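PDB 2F2L: peptidoglycan-recognition protein-LC isoform LCa from Drosophila melanogaster, which activates the imd/Relish immune pathway in response to bacterial peptidoglycan, here represented by its extracellular domain. Local coordinates for residues V24-E35 with Q96-F106; P134-K143 with Y157-S167. All coordinates share one frame; numbering follows the deposited sequence.

Contact 1: residues V24-E35 with Q96-F106; sequences VGLVIALPTNSE and QSLSFAYIGSF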
loop_
_atom_site.group_PDB
_atom_site.type_symbol
_atom_site.label_atom_id
_atom_site.label_comp_id
_atom_site.label_asym_id
_atom_site.label_seq_id
_atom_site.Cartn_x
_atom_site.Cartn_y
_atom_site.Cartn_z
ATOM N N VAL A 24 -4.053 -12.962 24.093
ATOM C CA VAL A 24 -4.499 -11.705 24.714
ATOM C C VAL A 24 -5.868 -11.874 25.366
ATOM O O VAL A 24 -6.704 -12.667 24.903
ATOM C CB VAL A 24 -4.530 -10.489 23.715
ATOM C CG1 VAL A 24 -3.149 -10.272 23.079
ATOM C CG2 VAL A 24 -5.615 -10.622 22.658
ATOM N N GLY A 25 -6.097 -11.120 26.435
ATOM C CA GLY A 25 -7.389 -11.125 27.125
ATOM C C GLY A 25 -8.272 -9.959 26.715
ATOM O O GLY A 25 -9.405 -9.825 27.186
ATOM N N LEU A 26 -7.759 -9.128 25.814
ATOM C CA LEU A 26 -8.427 -7.881 25.452
ATOM C C LEU A 26 -8.374 -7.608 23.944
ATOM O O LEU A 26 -7.304 -7.662 23.328
ATOM C CB LEU A 26 -7.773 -6.731 26.204
ATOM C CG LEU A 26 -8.357 -5.333 26.002
ATOM C CD1 LEU A 26 -9.773 -5.267 26.516
ATOM C CD2 LEU A 26 -7.483 -4.312 26.711
ATOM N N VAL A 27 -9.527 -7.306 23.365
ATOM C CA VAL A 27 -9.632 -6.904 21.963
ATOM C C VAL A 27 -10.297 -5.534 21.933
ATOM O O VAL A 27 -11.328 -5.330 22.591
ATOM C CB VAL A 27 -10.446 -7.931 21.133
ATOM C CG1 VAL A 27 -10.541 -7.506 19.663
ATOM C CG2 VAL A 27 -9.816 -9.292 21.246
ATOM N N ILE A 28 -9.709 -4.590 21.193
ATOM C CA ILE A 28 -10.152 -3.187 21.202
ATOM C C ILE A 28 -10.664 -2.751 19.834
ATOM O O ILE A 28 -9.985 -2.944 18.797
ATOM C CB ILE A 28 -9.004 -2.247 21.633
ATOM C CG1 ILE A 28 -8.568 -2.568 23.068
ATOM C CG2 ILE A 28 -9.433 -0.787 21.571
ATOM C CD1 ILE A 28 -7.202 -2.021 23.421
ATOM N N ALA A 29 -11.860 -2.162 19.825
ATOM C CA ALA A 29 -12.453 -1.662 18.589
ATOM C C ALA A 29 -12.159 -0.172 18.423
ATOM O O ALA A 29 -12.147 0.578 19.395
ATOM C CB ALA A 29 -13.943 -1.934 18.555
ATOM N N LEU A 30 -11.866 0.229 17.193
ATOM C CA LEU A 30 -11.559 1.616 16.878
ATOM C C LEU A 30 -12.109 1.979 15.491
ATOM O O LEU A 30 -12.212 1.121 14.619
ATOM C CB LEU A 30 -10.044 1.883 16.878
ATOM C CG LEU A 30 -9.157 1.432 18.037
ATOM C CD1 LEU A 30 -8.503 0.096 17.740
ATOM C CD2 LEU A 30 -8.091 2.470 18.313
ATOM N N PRO A 31 -12.447 3.259 15.284
ATOM C CA PRO A 31 -12.750 3.742 13.940
ATOM C C PRO A 31 -11.458 4.146 13.218
ATOM O O PRO A 31 -10.484 4.522 13.871
ATOM C CB PRO A 31 -13.621 4.965 14.217
ATOM C CG PRO A 31 -13.045 5.511 15.487
ATOM C CD PRO A 31 -12.570 4.327 16.285
ATOM N N THR A 32 -11.433 4.080 11.894
ATOM C CA THR A 32 -10.259 4.593 11.175
ATOM C C THR A 32 -10.382 6.108 10.963
ATOM O O THR A 32 -9.387 6.791 10.701
ATOM C CB THR A 32 -10.032 3.873 9.805
ATOM O OG1 THR A 32 -11.189 4.019 8.974
ATOM C CG2 THR A 32 -9.739 2.419 10.009
ATOM N N ASN A 33 -11.611 6.621 11.073
ATOM C CA ASN A 33 -11.952 8.000 10.702
ATOM C C ASN A 33 -11.532 8.382 9.289
ATOM O O ASN A 33 -11.250 9.541 9.001
ATOM C CB ASN A 33 -11.403 8.992 11.741
ATOM C CG ASN A 33 -12.036 8.801 13.102
ATOM O OD1 ASN A 33 -13.243 8.576 13.195
ATOM N ND2 ASN A 33 -11.226 8.870 14.167
ATOM N N SER A 34 -11.518 7.395 8.402
ATOM C CA SER A 34 -11.346 7.607 6.986
ATOM C C SER A 34 -12.735 7.483 6.370
ATOM O O SER A 34 -13.674 7.044 7.042
ATOM C CB SER A 34 -10.409 6.545 6.402
ATOM O OG SER A 34 -10.988 5.248 6.436
ATOM N N GLU A 35 -12.870 7.859 5.103
ATOM C CA GLU A 35 -14.040 7.469 4.320
ATOM C C GLU A 35 -14.207 5.956 4.379
ATOM O O GLU A 35 -13.240 5.235 4.592
ATOM C CB GLU A 35 -13.900 7.917 2.864
ATOM C CG GLU A 35 -14.359 9.345 2.621
ATOM C CD GLU A 35 -13.797 9.944 1.346
ATOM O OE1 GLU A 35 -14.583 10.223 0.412
ATOM O OE2 GLU A 35 -12.563 10.140 1.280
ATOM N N GLN A 96 -0.924 -5.703 25.416
ATOM C CA GLN A 96 -1.849 -6.663 26.028
ATOM C C GLN A 96 -3.195 -6.742 25.311
ATOM O O GLN A 96 -4.197 -7.154 25.896
ATOM C CB GLN A 96 -2.048 -6.295 27.497
ATOM C CG GLN A 96 -0.762 -6.356 28.280
ATOM C CD GLN A 96 -0.949 -6.047 29.731
ATOM O OE1 GLN A 96 -1.063 -6.962 30.547
ATOM N NE2 GLN A 96 -0.966 -4.759 30.080
ATOM N N SER A 97 -3.214 -6.390 24.030
ATOM C CA SER A 97 -4.460 -6.389 23.263
ATOM C C SER A 97 -4.217 -6.651 21.787
ATOM O O SER A 97 -3.081 -6.645 21.320
ATOM C CB SER A 97 -5.203 -5.054 23.427
ATOM O OG SER A 97 -4.431 -3.943 22.962
ATOM N N LEU A 98 -5.310 -6.923 21.083
ATOM C CA LEU A 98 -5.363 -6.873 19.638
ATOM C C LEU A 98 -6.350 -5.779 19.294
ATOM O O LEU A 98 -7.306 -5.526 20.050
ATOM C CB LEU A 98 -5.868 -8.193 19.067
ATOM C CG LEU A 98 -4.919 -9.388 19.096
ATOM C CD1 LEU A 98 -5.718 -10.647 18.840
ATOM C CD2 LEU A 98 -3.760 -9.258 18.071
ATOM N N SER A 99 -6.112 -5.120 18.163
ATOM C CA SER A 99 -6.986 -4.061 17.678
ATOM C C SER A 99 -7.688 -4.444 16.374
ATOM O O SER A 99 -7.066 -5.000 15.459
ATOM C CB SER A 99 -6.217 -2.760 17.478
ATOM O OG SER A 99 -5.111 -2.907 16.602
ATOM N N PHE A 100 -8.996 -4.179 16.330
ATOM C CA PHE A 100 -9.805 -4.296 15.120
ATOM C C PHE A 100 -10.221 -2.878 14.777
ATOM O O PHE A 100 -10.967 -2.258 15.527
ATOM C CB PHE A 100 -11.098 -5.114 15.315
ATOM C CG PHE A 100 -10.901 -6.573 15.645
ATOM C CD1 PHE A 100 -9.655 -7.175 15.667
ATOM C CD2 PHE A 100 -12.014 -7.355 15.932
ATOM C CE1 PHE A 100 -9.524 -8.528 15.965
ATOM C CE2 PHE A 100 -11.880 -8.694 16.240
ATOM C CZ PHE A 100 -10.644 -9.281 16.258
ATOM N N ALA A 101 -9.739 -2.368 13.648
ATOM C CA ALA A 101 -10.128 -1.038 13.187
ATOM C C ALA A 101 -11.246 -1.180 12.151
ATOM O O ALA A 101 -11.170 -2.018 11.250
ATOM C CB ALA A 101 -8.958 -0.324 12.587
ATOM N N TYR A 102 -12.271 -0.346 12.281
ATOM C CA TYR A 102 -13.420 -0.386 11.387
ATOM C C TYR A 102 -13.229 0.731 10.373
ATOM O O TYR A 102 -13.057 1.882 10.739
ATOM C CB TYR A 102 -14.731 -0.307 12.214
ATOM C CG TYR A 102 -14.911 -1.616 12.958
ATOM C CD1 TYR A 102 -15.683 -2.633 12.423
ATOM C CD2 TYR A 102 -14.182 -1.886 14.118
ATOM C CE1 TYR A 102 -15.808 -3.860 13.064
ATOM C CE2 TYR A 102 -14.281 -3.115 14.761
ATOM C CZ TYR A 102 -15.097 -4.099 14.232
ATOM O OH TYR A 102 -15.184 -5.329 14.859
ATOM N N ILE A 103 -13.203 0.371 9.093
ATOM C CA ILE A 103 -12.913 1.350 8.044
ATOM C C ILE A 103 -14.115 2.263 7.833
ATOM O O ILE A 103 -15.157 1.833 7.356
ATOM C CB ILE A 103 -12.510 0.702 6.726
ATOM C CG1 ILE A 103 -11.290 -0.195 6.947
ATOM C CG2 ILE A 103 -12.223 1.781 5.664
ATOM C CD1 ILE A 103 -10.986 -1.107 5.802
ATOM N N GLY A 104 -13.945 3.529 8.197
ATOM C CA GLY A 104 -15.024 4.501 8.135
ATOM C C GLY A 104 -15.007 5.427 9.335
ATOM O O GLY A 104 -14.064 5.443 10.112
ATOM N N SER A 105 -16.077 6.198 9.468
ATOM C CA SER A 105 -16.296 7.101 10.591
ATOM C C SER A 105 -17.698 6.780 11.115
ATOM O O SER A 105 -18.644 6.739 10.323
ATOM C CB SER A 105 -16.220 8.553 10.119
ATOM O OG SER A 105 -16.202 9.437 11.237
ATOM N N PHE A 106 -17.828 6.523 12.418
ATOM C CA PHE A 106 -19.061 5.926 12.953
ATOM C C PHE A 106 -19.615 6.631 14.179
ATOM O O PHE A 106 -20.065 5.985 15.119
ATOM C CB PHE A 106 -18.832 4.457 13.283
ATOM C CG PHE A 106 -18.242 3.677 12.161
ATOM C CD1 PHE A 106 -19.056 3.106 11.193
ATOM C CD2 PHE A 106 -16.863 3.525 12.057
ATOM C CE1 PHE A 106 -18.504 2.386 10.141
ATOM C CE2 PHE A 106 -16.309 2.807 11.015
ATOM C CZ PHE A 106 -17.124 2.235 10.053
HETATM O O HOH W 1 -4.413 -9.195 27.547
HETATM O O HOH W 2 -15.708 7.570 14.115
HETATM O O HOH W 3 -14.505 11.276 11.622
#

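Contact 2: residues P134-K143 with Y157-S167; sequences PSYRFTASSK and YASFANWTHWS. With HSQ (2-acetylamino-2-deoxy-alpha-L-idopyranose), chain D.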
loop_
_atom_site.group_PDB
_atom_site.type_symbol
_atom_site.label_atom_id
_atom_site.label_comp_id
_atom_site.label_asym_id
_atom_site.label_seq_id
_atom_site.Cartn_x
_atom_site.Cartn_y
_atom_site.Cartn_z
ATOM N N PRO A 134 -10.160 -17.546 25.702
ATOM C CA PRO A 134 -11.608 -17.811 25.675
ATOM C C PRO A 134 -12.442 -16.805 26.482
ATOM O O PRO A 134 -13.560 -16.505 26.103
ATOM C CB PRO A 134 -11.738 -19.227 26.266
ATOM C CG PRO A 134 -10.417 -19.867 26.073
ATOM C CD PRO A 134 -9.378 -18.766 25.985
ATOM N N SER A 135 -11.897 -16.268 27.565
ATOM C CA SER A 135 -12.638 -15.329 28.401
ATOM C C SER A 135 -12.292 -13.883 28.094
ATOM O O SER A 135 -12.252 -13.057 28.991
ATOM C CB SER A 135 -12.327 -15.608 29.872
ATOM O OG SER A 135 -10.977 -15.265 30.130
ATOM N N TYR A 136 -12.042 -13.572 26.826
ATOM C CA TYR A 136 -11.627 -12.216 26.441
ATOM C C TYR A 136 -12.711 -11.177 26.701
ATOM O O TYR A 136 -13.909 -11.472 26.677
ATOM C CB TYR A 136 -11.256 -12.141 24.959
ATOM C CG TYR A 136 -12.422 -12.343 24.008
ATOM C CD1 TYR A 136 -13.103 -11.261 23.466
ATOM C CD2 TYR A 136 -12.842 -13.627 23.644
ATOM C CE1 TYR A 136 -14.177 -11.445 22.606
ATOM C CE2 TYR A 136 -13.910 -13.818 22.782
ATOM C CZ TYR A 136 -14.579 -12.726 22.265
ATOM O OH TYR A 136 -15.636 -12.921 21.390
ATOM N N ARG A 137 -12.255 -9.950 26.904
ATOM C CA ARG A 137 -13.097 -8.778 26.867
ATOM C C ARG A 137 -12.926 -8.058 25.510
ATOM O O ARG A 137 -11.800 -7.868 25.024
ATOM C CB ARG A 137 -12.700 -7.880 28.035
ATOM C CG ARG A 137 -13.204 -6.477 27.965
ATOM C CD ARG A 137 -12.675 -5.672 29.159
ATOM N NE ARG A 137 -13.143 -4.289 29.112
ATOM C CZ ARG A 137 -12.625 -3.280 29.800
ATOM N NH1 ARG A 137 -11.567 -3.464 30.585
ATOM N NH2 ARG A 137 -13.166 -2.071 29.667
ATOM N N PHE A 138 -14.050 -7.685 24.898
ATOM C CA PHE A 138 -14.078 -6.865 23.676
ATOM C C PHE A 138 -14.604 -5.499 24.119
ATOM O O PHE A 138 -15.655 -5.411 24.771
ATOM C CB PHE A 138 -14.987 -7.541 22.642
ATOM C CG PHE A 138 -15.014 -6.891 21.263
ATOM C CD1 PHE A 138 -13.924 -6.196 20.745
ATOM C CD2 PHE A 138 -16.139 -7.039 20.461
ATOM C CE1 PHE A 138 -13.974 -5.620 19.477
ATOM C CE2 PHE A 138 -16.199 -6.463 19.184
ATOM C CZ PHE A 138 -15.105 -5.762 18.687
ATOM N N THR A 139 -13.862 -4.433 23.839
ATOM C CA THR A 139 -14.271 -3.098 24.297
ATOM C C THR A 139 -13.944 -1.993 23.311
ATOM O O THR A 139 -13.251 -2.214 22.328
ATOM C CB THR A 139 -13.657 -2.747 25.672
ATOM O OG1 THR A 139 -14.317 -1.593 26.215
ATOM C CG2 THR A 139 -12.204 -2.474 25.577
ATOM N N ALA A 140 -14.468 -0.806 23.600
ATOM C CA ALA A 140 -14.236 0.379 22.806
ATOM C C ALA A 140 -12.976 1.061 23.264
ATOM O O ALA A 140 -12.731 1.229 24.476
ATOM C CB ALA A 140 -15.413 1.335 22.923
ATOM N N SER A 141 -12.182 1.475 22.284
ATOM C CA SER A 141 -11.037 2.322 22.542
ATOM C C SER A 141 -11.424 3.566 23.338
ATOM O O SER A 141 -10.654 4.024 24.178
ATOM C CB SER A 141 -10.345 2.703 21.227
ATOM O OG SER A 141 -11.195 3.476 20.403
ATOM N N SER A 142 -12.629 4.086 23.099
ATOM C CA SER A 142 -13.078 5.304 23.754
ATOM C C SER A 142 -13.427 5.106 25.231
ATOM O O SER A 142 -13.328 6.040 26.017
ATOM C CB SER A 142 -14.293 5.892 23.033
ATOM O OG SER A 142 -15.368 4.984 23.047
ATOM N N LYS A 143 -13.861 3.905 25.594
ATOM C CA LYS A 143 -14.125 3.574 26.996
ATOM C C LYS A 143 -12.803 3.564 27.767
ATOM O O LYS A 143 -12.729 4.041 28.890
ATOM C CB LYS A 143 -14.842 2.219 27.105
ATOM C CG LYS A 143 -14.911 1.639 28.522
ATOM C CD LYS A 143 -16.109 0.694 28.723
ATOM C CE LYS A 143 -16.112 0.091 30.136
ATOM N NZ LYS A 143 -17.492 -0.111 30.710
ATOM N N TYR A 157 -19.830 1.437 18.442
ATOM C CA TYR A 157 -19.768 0.732 19.726
ATOM C C TYR A 157 -21.140 0.261 20.216
ATOM O O TYR A 157 -21.240 -0.788 20.843
ATOM C CB TYR A 157 -19.104 1.603 20.790
ATOM C CG TYR A 157 -17.738 2.112 20.374
ATOM C CD1 TYR A 157 -16.786 1.250 19.831
ATOM C CD2 TYR A 157 -17.391 3.454 20.535
ATOM C CE1 TYR A 157 -15.533 1.702 19.467
ATOM C CE2 TYR A 157 -16.136 3.921 20.152
ATOM C CZ TYR A 157 -15.217 3.038 19.620
ATOM O OH TYR A 157 -13.967 3.482 19.239
ATOM N N ALA A 158 -22.181 1.031 19.900
ATOM C CA ALA A 158 -23.567 0.663 20.221
ATOM C C ALA A 158 -23.981 -0.645 19.547
ATOM O O ALA A 158 -24.809 -1.381 20.075
ATOM C CB ALA A 158 -24.517 1.784 19.815
ATOM N N SER A 159 -23.378 -0.932 18.390
ATOM C CA SER A 159 -23.649 -2.166 17.642
ATOM C C SER A 159 -23.155 -3.441 18.340
ATOM O O SER A 159 -23.640 -4.536 18.041
ATOM C CB SER A 159 -23.042 -2.068 16.233
ATOM O OG SER A 159 -23.404 -0.834 15.614
ATOM N N PHE A 160 -22.197 -3.300 19.259
ATOM C CA PHE A 160 -21.679 -4.430 20.043
ATOM C C PHE A 160 -22.193 -4.459 21.482
ATOM O O PHE A 160 -21.856 -5.357 22.246
ATOM C CB PHE A 160 -20.149 -4.382 20.103
ATOM C CG PHE A 160 -19.489 -4.344 18.768
ATOM C CD1 PHE A 160 -19.692 -5.361 17.854
ATOM C CD2 PHE A 160 -18.640 -3.301 18.435
ATOM C CE1 PHE A 160 -19.068 -5.339 16.624
ATOM C CE2 PHE A 160 -18.009 -3.268 17.216
ATOM C CZ PHE A 160 -18.215 -4.292 16.304
ATOM N N ALA A 161 -23.022 -3.491 21.843
ATOM C CA ALA A 161 -23.428 -3.296 23.243
ATOM C C ALA A 161 -24.087 -4.512 23.901
ATOM O O ALA A 161 -23.900 -4.738 25.095
ATOM C CB ALA A 161 -24.331 -2.067 23.363
ATOM N N ASN A 162 -24.835 -5.298 23.131
ATOM C CA ASN A 162 -25.470 -6.515 23.660
ATOM C C ASN A 162 -24.680 -7.819 23.488
ATOM O O ASN A 162 -25.184 -8.885 23.818
ATOM C CB ASN A 162 -26.918 -6.678 23.141
ATOM C CG ASN A 162 -27.030 -6.750 21.613
ATOM O OD1 ASN A 162 -26.037 -6.707 20.884
ATOM N ND2 ASN A 162 -28.280 -6.801 21.130
ATOM N N TRP A 163 -23.430 -7.741 23.019
ATOM C CA TRP A 163 -22.614 -8.944 22.851
ATOM C C TRP A 163 -22.056 -9.390 24.192
ATOM O O TRP A 163 -21.623 -8.567 24.992
ATOM C CB TRP A 163 -21.456 -8.694 21.884
ATOM C CG TRP A 163 -21.861 -8.509 20.464
ATOM C CD1 TRP A 163 -23.082 -8.108 19.991
ATOM C CD2 TRP A 163 -21.027 -8.692 19.321
ATOM N NE1 TRP A 163 -23.057 -8.041 18.615
ATOM C CE2 TRP A 163 -21.806 -8.395 18.179
ATOM C CE3 TRP A 163 -19.687 -9.077 19.145
ATOM C CZ2 TRP A 163 -21.288 -8.472 16.881
ATOM C CZ3 TRP A 163 -19.180 -9.157 17.852
ATOM C CH2 TRP A 163 -19.977 -8.853 16.743
ATOM N N THR A 164 -22.037 -10.698 24.414
ATOM C CA THR A 164 -21.699 -11.247 25.731
ATOM C C THR A 164 -20.292 -10.876 26.220
ATOM O O THR A 164 -20.099 -10.638 27.409
ATOM C CB THR A 164 -21.876 -12.788 25.772
ATOM O OG1 THR A 164 -21.149 -13.394 24.704
ATOM C CG2 THR A 164 -23.337 -13.169 25.629
ATOM N N HIS A 165 -19.325 -10.813 25.310
ATOM C CA HIS A 165 -17.932 -10.471 25.665
ATOM C C HIS A 165 -17.633 -8.958 25.735
ATOM O O HIS A 165 -16.533 -8.563 26.109
ATOM C CB HIS A 165 -16.959 -11.138 24.683
ATOM C CG HIS A 165 -16.762 -12.599 24.924
ATOM N ND1 HIS A 165 -15.786 -13.088 25.763
ATOM C CD2 HIS A 165 -17.401 -13.678 24.421
ATOM C CE1 HIS A 165 -15.840 -14.406 25.776
ATOM N NE2 HIS A 165 -16.812 -14.790 24.969
ATOM N N TRP A 166 -18.615 -8.127 25.397
ATOM C CA TRP A 166 -18.438 -6.676 25.342
ATOM C C TRP A 166 -18.423 -6.048 26.735
ATOM O O TRP A 166 -19.243 -6.387 27.592
ATOM C CB TRP A 166 -19.543 -6.039 24.482
ATOM C CG TRP A 166 -19.420 -4.565 24.303
ATOM C CD1 TRP A 166 -20.112 -3.596 24.958
ATOM C CD2 TRP A 166 -18.559 -3.897 23.388
ATOM N NE1 TRP A 166 -19.726 -2.356 24.515
ATOM C CE2 TRP A 166 -18.765 -2.515 23.552
ATOM C CE3 TRP A 166 -17.606 -4.332 22.463
ATOM C CZ2 TRP A 166 -18.065 -1.562 22.805
ATOM C CZ3 TRP A 166 -16.919 -3.385 21.723
ATOM C CH2 TRP A 166 -17.146 -2.022 21.904
ATOM N N SER A 167 -17.473 -5.143 26.961
ATOM C CA SER A 167 -17.446 -4.301 28.162
ATOM C C SER A 167 -17.372 -2.827 27.756
ATOM O O SER A 167 -17.982 -1.965 28.403
ATOM C CB SER A 167 -16.247 -4.639 29.039
ATOM O OG SER A 167 -16.311 -5.975 29.515
ATOM O OXT SER A 167 -16.709 -2.454 26.774
HETATM C C1 HSQ D . -28.607 -7.951 20.310
HETATM C C2 HSQ D . -28.520 -9.467 20.195
HETATM C C3 HSQ D . -29.592 -10.094 19.279
HETATM C C4 HSQ D . -30.664 -9.165 18.684
HETATM C C5 HSQ D . -30.305 -7.674 18.690
HETATM C C6 HSQ D . -30.575 -6.935 17.379
HETATM C C7 HSQ D . -26.596 -10.979 19.874
HETATM C C8 HSQ D . -27.007 -12.105 18.957
HETATM N N2 HSQ D . -27.191 -9.794 19.681
HETATM O O3 HSQ D . -30.252 -11.131 19.984
HETATM O O4 HSQ D . -30.994 -9.605 17.383
HETATM O O5 HSQ D . -28.948 -7.487 19.018
HETATM O O6 HSQ D . -30.316 -5.560 17.590
HETATM O O7 HSQ D . -25.735 -11.158 20.747
#

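Contact 1: residues V24-E35 with Q96-F106
Val27 sets its CG1 methyl over the centre of one face of the Phe100 ring. This CH-pi contact is 3.7 Å from CG1 to the ring centroid and only 7° off the ring normal. CG1 is anti to the backbone N of Val27 (chi1 -180°), which carries it over the ring. The Tyr102 ring has the carbonyl O of Leu30 at its edge, in the ring plane, and Ala29 CB comes to its CE2 obliquely. The Tyr102 hydroxyl is hydrogen-bonded to Thr119 OG1. The Phe106 ring has Pro31 CB at its edge, near the plane. Leu122 and Leu123 of helix 113-128 also pack on Phe100.

Beneath these side chains, Leu26 to Thr32 and Leu98 to Tyr102 exchange six backbone hydrogen bonds, with carbonyl and amide alternating. Past the strand ends a side chain takes over. Thr32 OG1 accepts from Gly104 N at 2.9 Å, nearly straight at 167°, and donates to Ser34 OG at 2.8 Å. Ser34 OG in turn donates to Glu35 O. One water bridges Gly25 N and Gln96 O at the other end. This is a buried parallel strand pair near the centre of the domain, in the mixed sheet of the PGRP/amidase-2 fold.

Contact 2: residues P134-K143 with Y157-S167
His165 lays its ring flat on the Tyr136 ring in an offset stack, with planes at 3° and centroids 3.8 Å apart. Tyr136 holds CG between its backbone N and carbonyl carbon (chi1 67°), the rotamer that sets its ring face against the imidazole. In its own plane, His165 ND1 donates to Tyr136 O at 2.6 Å. Stack and bond together fix the rotation of the imidazole.

Phe138, like His165 and Ser167 heavily buried by the contact, is the middle of an aromatic cluster. The edge of Trp166 points at its face, with planes at 88°, while its own edge points at the face of Phe160. Its backbone is held twice: its N donates to His165 O, and Phe138 O accepts from Ser167 N at 2.9 Å.

Ser167 ends the chain, and its carboxylate is gripped at both oxygens. Thr139 OG1 donates to Ser167 OXT at 2.6 Å, and Lys143 NZ donates to Ser167 O at 3.0 Å. Arg137 NE is buried without a partner. The lysine and the nearby, not bridged, arginine probably favour the ionised carboxylate, which ties the C terminus to strand 136-140 through Thr139 and to the following helix through Lys143.

How the contacts relate
After the short strand 2-3 at the far edge of the sheet, the chain forms strand 24-31. It then runs through helix 40-57 and strands 67-69 and 75-77 before strand 98-102 returns beside it. Contact 1 thus closes a loop of 60 residues. Helix 113-128 follows, and strand 136-140 adds to the other side of strand 24-31, at an edge of the sheet. Contact 2 closes a loop of 13 residues by bringing the C-terminal tail back to that strand. The two contacts lie in series, neither nested nor crossed. They meet where Gly25 O faces Arg137 N and Ala29 N faces Thr139 O, both probable hydrogen bonds. Together they tie the inner parallel strands to the chain's end.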